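Local coordinates for dicer Related Helicase (PDB 6M6Q), which is the N-terminal domain of a RIG-I-like helicase that probably hydrolyses ATP and acts on single- and double-stranded RNA in innate immunity, at residues I215-H226 and W260-A271. Numbering follows the deposited sequence.
Sequences ILAFEVFNKGNH and WSLHKTLTMFLA
The side chains of W260 and F221 cross at about a right angle, W260 CZ3 3.8 Å from F221 CZ, while CH2 of the indole lies near V220 CG1. The indole is fixed in rotation by NE1, which donates in the ring plane to T265 OG1 (2.9 Å), and K264 CB lies over one of its faces, toward the rim. H263 turns the edge of its imidazole to the end of 215-226, where NE2 gives a weak, bent bond to H226 O (3.1 Å, 133°). From K264 the aliphatic chain runs across V220 and on to F221, CE standing 3.7 Å from CE1 of that ring; V220 CG1 sits over the centre of one ring face. Helices 210-221 and 262-271 thus pack as a pair in an all-helical domain, their local axes 9.0 Å apart and running 131° to each other, with helix 196-204 against L216 and M268. T267 holds OG1 beside the backbone N (chi1 -60°) and CG2 anti to it, which directs the methyl at E219 O and the H226 ring and leaves OG1 to bond H263 O within its own helix. M268 bends at chi3, bringing CE against L216 CD1, while its CG packs on V220 CG2 (3.8 Å). L270 reaches the H226 imidazole, which folds back on the helix end as ND1 donates to E219 O (2.8 Å); K223 CG stands over the centre of one ring face and L270 CD2 over the other, offset toward the rim, and Y151 meets the ring edge-to-face. With an alanine at H226, E219 O would probably lose this donor and a gap open between K223 and L270. A271 CB lies against E219 CB (3.6 Å), and a water donates to both A271 O and E219 OE2.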
ATOM      1  N   ILE B 215      27.814   9.437  -6.614  1.00 63.50           N
ATOM      2  CA  ILE B 215      27.391   8.011  -6.801  1.00 60.95           C
ATOM      3  C   ILE B 215      25.954   8.003  -7.344  1.00 57.67           C
ATOM      4  O   ILE B 215      25.724   7.306  -8.340  1.00 55.50           O
ATOM      5  CB  ILE B 215      27.556   7.183  -5.500  1.00 63.22           C
ATOM      6  CG1 ILE B 215      29.033   6.899  -5.197  1.00 58.80           C
ATOM      7  CG2 ILE B 215      26.756   5.883  -5.553  1.00 64.98           C
ATOM      8  CD1 ILE B 215      29.358   6.794  -3.712  1.00 64.90           C
ATOM      9  N   LEU B 216      25.060   8.841  -6.788  1.00 54.17           N
ATOM     10  CA  LEU B 216      23.626   8.890  -7.197  1.00 50.17           C
ATOM     11  C   LEU B 216      23.524   9.286  -8.664  1.00 47.90           C
ATOM     12  O   LEU B 216      22.825   8.586  -9.387  1.00 51.47           O
ATOM     13  CB  LEU B 216      22.845   9.857  -6.309  1.00 50.37           C
ATOM     14  CG  LEU B 216      22.525   9.331  -4.913  1.00 57.73           C
ATOM     15  CD1 LEU B 216      21.817  10.390  -4.079  1.00 59.86           C
ATOM     16  CD2 LEU B 216      21.693   8.058  -4.991  1.00 56.93           C
ATOM     17  N   ALA B 217      24.242  10.339  -9.081  1.00 53.77           N
ATOM     18  CA  ALA B 217      24.232  10.879 -10.466  1.00 50.63           C
ATOM     19  C   ALA B 217      24.648   9.785 -11.454  1.00 51.34           C
ATOM     20  O   ALA B 217      24.008   9.658 -12.518  1.00 52.52           O
ATOM     21  CB  ALA B 217      25.139  12.074 -10.569  1.00 51.83           C
ATOM     22  N   PHE B 218      25.654   8.992 -11.102  1.00 50.73           N
ATOM     23  CA  PHE B 218      26.241   7.978 -12.008  1.00 56.00           C
ATOM     24  C   PHE B 218      25.289   6.779 -12.144  1.00 59.07           C
ATOM     25  O   PHE B 218      25.062   6.329 -13.298  1.00 49.31           O
ATOM     26  CB  PHE B 218      27.621   7.537 -11.528  1.00 61.42           C
ATOM     27  CG  PHE B 218      28.171   6.388 -12.322  1.00 62.66           C
ATOM     28  CD1 PHE B 218      28.638   6.581 -13.616  1.00 71.37           C
ATOM     29  CD2 PHE B 218      28.096   5.097 -11.829  1.00 62.96           C
ATOM     30  CE1 PHE B 218      29.049   5.507 -14.389  1.00 77.40           C
ATOM     31  CE2 PHE B 218      28.541   4.026 -12.589  1.00 73.54           C
ATOM     32  CZ  PHE B 218      29.016   4.234 -13.868  1.00 75.95           C
ATOM     33  N   GLU B 219      24.801   6.245 -11.009  1.00 61.79           N
ATOM     34  CA  GLU B 219      23.973   5.007 -10.961  1.00 57.96           C
ATOM     35  C   GLU B 219      22.595   5.305 -11.552  1.00 54.43           C
ATOM     36  O   GLU B 219      22.004   4.370 -12.121  1.00 52.61           O
ATOM     37  CB  GLU B 219      23.835   4.450  -9.539  1.00 59.13           C
ATOM     38  CG  GLU B 219      25.153   4.112  -8.864  1.00 62.05           C
ATOM     39  CD  GLU B 219      25.888   2.891  -9.393  1.00 69.46           C
ATOM     40  OE1 GLU B 219      26.027   2.763 -10.623  1.00 70.57           O
ATOM     41  OE2 GLU B 219      26.379   2.095  -8.559  1.00 81.67           O
ATOM     42  N   VAL B 220      22.145   6.570 -11.520  1.00 49.41           N
ATOM     43  CA  VAL B 220      20.838   6.972 -12.117  1.00 51.78           C
ATOM     44  C   VAL B 220      20.971   7.269 -13.629  1.00 51.34           C
ATOM     45  O   VAL B 220      20.103   6.806 -14.360  1.00 52.71           O
ATOM     46  CB  VAL B 220      20.195   8.125 -11.349  1.00 54.96           C
ATOM     47  CG1 VAL B 220      19.149   8.831 -12.193  1.00 58.57           C
ATOM     48  CG2 VAL B 220      19.588   7.633 -10.033  1.00 59.65           C
ATOM     49  N   PHE B 221      22.010   7.978 -14.092  1.00 54.76           N
ATOM     50  CA  PHE B 221      22.082   8.464 -15.500  1.00 52.52           C
ATOM     51  C   PHE B 221      23.094   7.663 -16.340  1.00 54.97           C
ATOM     52  O   PHE B 221      22.879   7.549 -17.536  1.00 59.81           O
ATOM     53  CB  PHE B 221      22.407   9.956 -15.554  1.00 52.28           C
ATOM     54  CG  PHE B 221      21.375  10.845 -14.918  1.00 51.46           C
ATOM     55  CD1 PHE B 221      20.196  11.161 -15.574  1.00 50.36           C
ATOM     56  CD2 PHE B 221      21.581  11.365 -13.646  1.00 58.32           C
ATOM     57  CE1 PHE B 221      19.243  11.964 -14.962  1.00 51.94           C
ATOM     58  CE2 PHE B 221      20.629  12.179 -13.040  1.00 53.74           C
ATOM     59  CZ  PHE B 221      19.461  12.469 -13.695  1.00 48.30           C
ATOM     60  N   ASN B 222      24.216   7.225 -15.778  1.00 62.74           N
ATOM     61  CA  ASN B 222      25.361   6.772 -16.613  1.00 62.27           C
ATOM     62  C   ASN B 222      25.547   5.256 -16.522  1.00 60.62           C
ATOM     63  O   ASN B 222      26.255   4.720 -17.393  1.00 62.95           O
ATOM     64  CB  ASN B 222      26.622   7.576 -16.301  1.00 67.97           C
ATOM     65  CG  ASN B 222      26.478   9.019 -16.733  1.00 67.37           C
ATOM     66  OD1 ASN B 222      26.813   9.937 -15.987  1.00 72.01           O
ATOM     67  ND2 ASN B 222      25.897   9.224 -17.906  1.00 66.16           N
ATOM     68  N   LYS B 223      24.930   4.572 -15.553  1.00 60.84           N
ATOM     69  CA  LYS B 223      24.947   3.079 -15.517  1.00 60.08           C
ATOM     70  C   LYS B 223      23.938   2.541 -16.533  1.00 52.75           C
ATOM     71  O   LYS B 223      22.743   2.808 -16.372  1.00 46.28           O
ATOM     72  CB  LYS B 223      24.671   2.529 -14.120  1.00 62.96           C
ATOM     73  CG  LYS B 223      25.008   1.060 -13.945  1.00 64.46           C
ATOM     74  CD  LYS B 223      26.453   0.836 -13.509  1.00 71.50           C
ATOM     75  CE  LYS B 223      26.907  -0.600 -13.677  1.00 73.83           C
ATOM     76  NZ  LYS B 223      26.781  -1.360 -12.409  1.00 74.97           N
ATOM     77  N   GLY B 224      24.432   1.826 -17.548  1.00 55.66           N
ATOM     78  CA  GLY B 224      23.674   1.391 -18.735  1.00 57.02           C
ATOM     79  C   GLY B 224      22.537   0.435 -18.397  1.00 63.50           C
ATOM     80  O   GLY B 224      21.531   0.482 -19.096  1.00 62.06           O
ATOM     81  N   ASN B 225      22.703  -0.447 -17.401  1.00 66.70           N
ATOM     82  CA  ASN B 225      21.669  -1.469 -17.065  1.00 60.84           C
ATOM     83  C   ASN B 225      20.706  -0.913 -15.996  1.00 58.85           C
ATOM     84  O   ASN B 225      19.830  -1.657 -15.568  1.00 51.28           O
ATOM     85  CB  ASN B 225      22.280  -2.829 -16.707  1.00 60.80           C
ATOM     86  CG  ASN B 225      23.380  -2.790 -15.662  1.00 60.11           C
ATOM     87  OD1 ASN B 225      23.475  -1.853 -14.866  1.00 66.65           O
ATOM     88  ND2 ASN B 225      24.198  -3.834 -15.634  1.00 53.74           N
ATOM     89  N   HIS B 226      20.839   0.358 -15.617  1.00 60.07           N
ATOM     90  CA  HIS B 226      19.857   1.089 -14.766  1.00 62.02           C
ATOM     91  C   HIS B 226      18.980   1.982 -15.648  1.00 64.09           C
ATOM     92  O   HIS B 226      18.399   2.966 -15.119  1.00 52.69           O
ATOM     93  CB  HIS B 226      20.582   1.895 -13.696  1.00 58.63           C
ATOM     94  CG  HIS B 226      21.295   1.056 -12.700  1.00 57.91           C
ATOM     95  ND1 HIS B 226      21.922   1.612 -11.611  1.00 54.23           N
ATOM     96  CD2 HIS B 226      21.415  -0.285 -12.569  1.00 61.27           C
ATOM     97  CE1 HIS B 226      22.451   0.661 -10.876  1.00 63.28           C
ATOM     98  NE2 HIS B 226      22.151  -0.516 -11.440  1.00 67.44           N
ATOM     99  N   TRP B 260      11.951  13.565 -15.283  1.00 71.24           N
ATOM    100  CA  TRP B 260      12.200  12.492 -14.284  1.00 67.36           C
ATOM    101  C   TRP B 260      11.236  11.332 -14.524  1.00 63.71           C
ATOM    102  O   TRP B 260      10.316  11.498 -15.330  1.00 73.80           O
ATOM    103  CB  TRP B 260      12.050  13.058 -12.884  1.00 68.25           C
ATOM    104  CG  TRP B 260      12.706  12.252 -11.812  1.00 69.88           C
ATOM    105  CD1 TRP B 260      12.079  11.454 -10.906  1.00 68.91           C
ATOM    106  CD2 TRP B 260      14.110  12.221 -11.473  1.00 74.13           C
ATOM    107  NE1 TRP B 260      12.984  10.918 -10.038  1.00 67.30           N
ATOM    108  CE2 TRP B 260      14.235  11.371 -10.353  1.00 71.11           C
ATOM    109  CE3 TRP B 260      15.267  12.826 -11.990  1.00 66.77           C
ATOM    110  CZ2 TRP B 260      15.465  11.102  -9.754  1.00 66.82           C
ATOM    111  CZ3 TRP B 260      16.480  12.568 -11.388  1.00 64.89           C
ATOM    112  CH2 TRP B 260      16.574  11.721 -10.283  1.00 63.19           C
ATOM    113  N   SER B 261      11.479  10.187 -13.885  1.00 60.67           N
ATOM    114  CA  SER B 261      10.640   8.958 -13.988  1.00 59.73           C
ATOM    115  C   SER B 261      10.566   8.263 -12.625  1.00 65.05           C
ATOM    116  O   SER B 261      11.398   8.575 -11.744  1.00 62.59           O
ATOM    117  CB  SER B 261      11.162   8.024 -15.038  1.00 57.01           C
ATOM    118  OG  SER B 261      12.405   7.455 -14.652  1.00 57.99           O
ATOM    119  N   LEU B 262       9.601   7.361 -12.453  1.00 60.49           N
ATOM    120  CA  LEU B 262       9.423   6.600 -11.197  1.00 57.85           C
ATOM    121  C   LEU B 262      10.601   5.635 -11.036  1.00 65.51           C
ATOM    122  O   LEU B 262      10.985   5.361  -9.867  1.00 63.47           O
ATOM    123  CB  LEU B 262       8.095   5.855 -11.234  1.00 56.31           C
ATOM    124  CG  LEU B 262       6.857   6.736 -11.221  1.00 54.37           C
ATOM    125  CD1 LEU B 262       5.629   5.906 -11.484  1.00 57.00           C
ATOM    126  CD2 LEU B 262       6.728   7.474  -9.908  1.00 53.35           C
ATOM    127  N   HIS B 263      11.180   5.189 -12.159  1.00 58.02           N
ATOM    128  CA  HIS B 263      12.346   4.278 -12.190  1.00 57.36           C
ATOM    129  C   HIS B 263      13.574   5.023 -11.693  1.00 56.91           C
ATOM    130  O   HIS B 263      14.360   4.423 -10.923  1.00 64.17           O
ATOM    131  CB  HIS B 263      12.582   3.680 -13.580  1.00 58.15           C
ATOM    132  CG  HIS B 263      13.788   2.801 -13.627  1.00 62.97           C
ATOM    133  ND1 HIS B 263      13.901   1.654 -12.855  1.00 63.39           N
ATOM    134  CD2 HIS B 263      14.929   2.882 -14.345  1.00 66.06           C
ATOM    135  CE1 HIS B 263      15.047   1.068 -13.115  1.00 70.18           C
ATOM    136  NE2 HIS B 263      15.700   1.803 -14.016  1.00 69.94           N
ATOM    137  N   LYS B 264      13.684   6.304 -12.022  1.00 49.85           N
ATOM    138  CA  LYS B 264      14.818   7.137 -11.575  1.00 52.35           C
ATOM    139  C   LYS B 264      14.763   7.312 -10.054  1.00 46.93           C
ATOM    140  O   LYS B 264      15.828   7.239  -9.433  1.00 52.49           O
ATOM    141  CB  LYS B 264      14.853   8.462 -12.329  1.00 53.72           C
ATOM    142  CG  LYS B 264      15.571   8.375 -13.664  1.00 57.62           C
ATOM    143  CD  LYS B 264      15.788   9.696 -14.344  1.00 59.26           C
ATOM    144  CE  LYS B 264      16.551   9.546 -15.635  1.00 56.81           C
ATOM    145  NZ  LYS B 264      15.824   8.679 -16.587  1.00 63.64           N
ATOM    146  N   THR B 265      13.569   7.449  -9.481  1.00 46.27           N
ATOM    147  CA  THR B 265      13.369   7.618  -8.016  1.00 52.78           C
ATOM    148  C   THR B 265      13.835   6.337  -7.306  1.00 58.07           C
ATOM    149  O   THR B 265      14.602   6.442  -6.334  1.00 60.44           O
ATOM    150  CB  THR B 265      11.910   7.942  -7.659  1.00 55.00           C
ATOM    151  OG1 THR B 265      11.460   9.085  -8.389  1.00 55.14           O
ATOM    152  CG2 THR B 265      11.724   8.209  -6.179  1.00 53.07           C
ATOM    153  N   LEU B 266      13.426   5.171  -7.804  1.00 58.19           N
ATOM    154  CA  LEU B 266      13.768   3.864  -7.188  1.00 57.93           C
ATOM    155  C   LEU B 266      15.274   3.611  -7.321  1.00 62.26           C
ATOM    156  O   LEU B 266      15.877   3.073  -6.341  1.00 57.07           O
ATOM    157  CB  LEU B 266      12.946   2.753  -7.852  1.00 53.38           C
ATOM    158  CG  LEU B 266      11.434   2.855  -7.645  1.00 47.76           C
ATOM    159  CD1 LEU B 266      10.742   1.605  -8.137  1.00 47.86           C
ATOM    160  CD2 LEU B 266      11.088   3.120  -6.188  1.00 43.69           C
ATOM    161  N   THR B 267      15.874   4.035  -8.438  1.00 56.82           N
ATOM    162  CA  THR B 267      17.300   3.796  -8.746  1.00 54.65           C
ATOM    163  C   THR B 267      18.167   4.603  -7.783  1.00 51.51           C
ATOM    164  O   THR B 267      19.252   4.117  -7.463  1.00 59.65           O
ATOM    165  CB  THR B 267      17.594   4.073 -10.220  1.00 61.76           C
ATOM    166  OG1 THR B 267      16.764   3.186 -10.967  1.00 63.51           O
ATOM    167  CG2 THR B 267      19.035   3.840 -10.604  1.00 63.76           C
ATOM    168  N   MET B 268      17.654   5.713  -7.244  1.00 50.96           N
ATOM    169  CA  MET B 268      18.356   6.518  -6.197  1.00 57.21           C
ATOM    170  C   MET B 268      18.465   5.708  -4.898  1.00 57.62           C
ATOM    171  O   MET B 268      19.569   5.647  -4.339  1.00 59.79           O
ATOM    172  CB  MET B 268      17.642   7.833  -5.891  1.00 56.62           C
ATOM    173  CG  MET B 268      17.857   8.885  -6.920  1.00 61.87           C
ATOM    174  SD  MET B 268      17.021  10.395  -6.442  1.00 81.01           S
ATOM    175  CE  MET B 268      18.315  11.227  -5.540  1.00 78.57           C
ATOM    176  N   PHE B 269      17.370   5.118  -4.424  1.00 62.19           N
ATOM    177  CA  PHE B 269      17.340   4.281  -3.194  1.00 58.18           C
ATOM    178  C   PHE B 269      18.164   3.008  -3.416  1.00 53.22           C
ATOM    179  O   PHE B 269      18.816   2.577  -2.472  1.00 54.89           O
ATOM    180  CB  PHE B 269      15.900   3.967  -2.789  1.00 57.48           C
ATOM    181  CG  PHE B 269      15.199   5.134  -2.151  1.00 48.93           C
ATOM    182  CD1 PHE B 269      14.556   6.081  -2.931  1.00 50.64           C
ATOM    183  CD2 PHE B 269      15.245   5.325  -0.777  1.00 43.24           C
ATOM    184  CE1 PHE B 269      13.936   7.175  -2.352  1.00 52.14           C
ATOM    185  CE2 PHE B 269      14.640   6.427  -0.199  1.00 47.71           C
ATOM    186  CZ  PHE B 269      13.977   7.346  -0.985  1.00 53.10           C
ATOM    187  N   LEU B 270      18.172   2.482  -4.645  1.00 49.18           N
ATOM    188  CA  LEU B 270      18.990   1.311  -5.048  1.00 47.27           C
ATOM    189  C   LEU B 270      20.464   1.664  -4.882  1.00 50.54           C
ATOM    190  O   LEU B 270      21.182   0.867  -4.303  1.00 54.01           O
ATOM    191  CB  LEU B 270      18.666   0.930  -6.499  1.00 45.25           C
ATOM    192  CG  LEU B 270      19.215  -0.407  -7.005  1.00 46.03           C
ATOM    193  CD1 LEU B 270      18.425  -1.559  -6.444  1.00 55.80           C
ATOM    194  CD2 LEU B 270      19.185  -0.485  -8.519  1.00 44.00           C
ATOM    195  N   ALA B 271      20.866   2.850  -5.326  1.00 55.22           N
ATOM    196  CA  ALA B 271      22.278   3.286  -5.448  1.00 50.98           C
ATOM    197  C   ALA B 271      22.884   3.544  -4.064  1.00 50.05           C
ATOM    198  O   ALA B 271      24.099   3.556  -3.981  1.00 50.36           O
ATOM    199  CB  ALA B 271      22.355   4.521  -6.304  1.00 53.12           C
TER
HETATM  200  O   HOH W   1      25.564   2.281  -5.871  1.00 72.89           O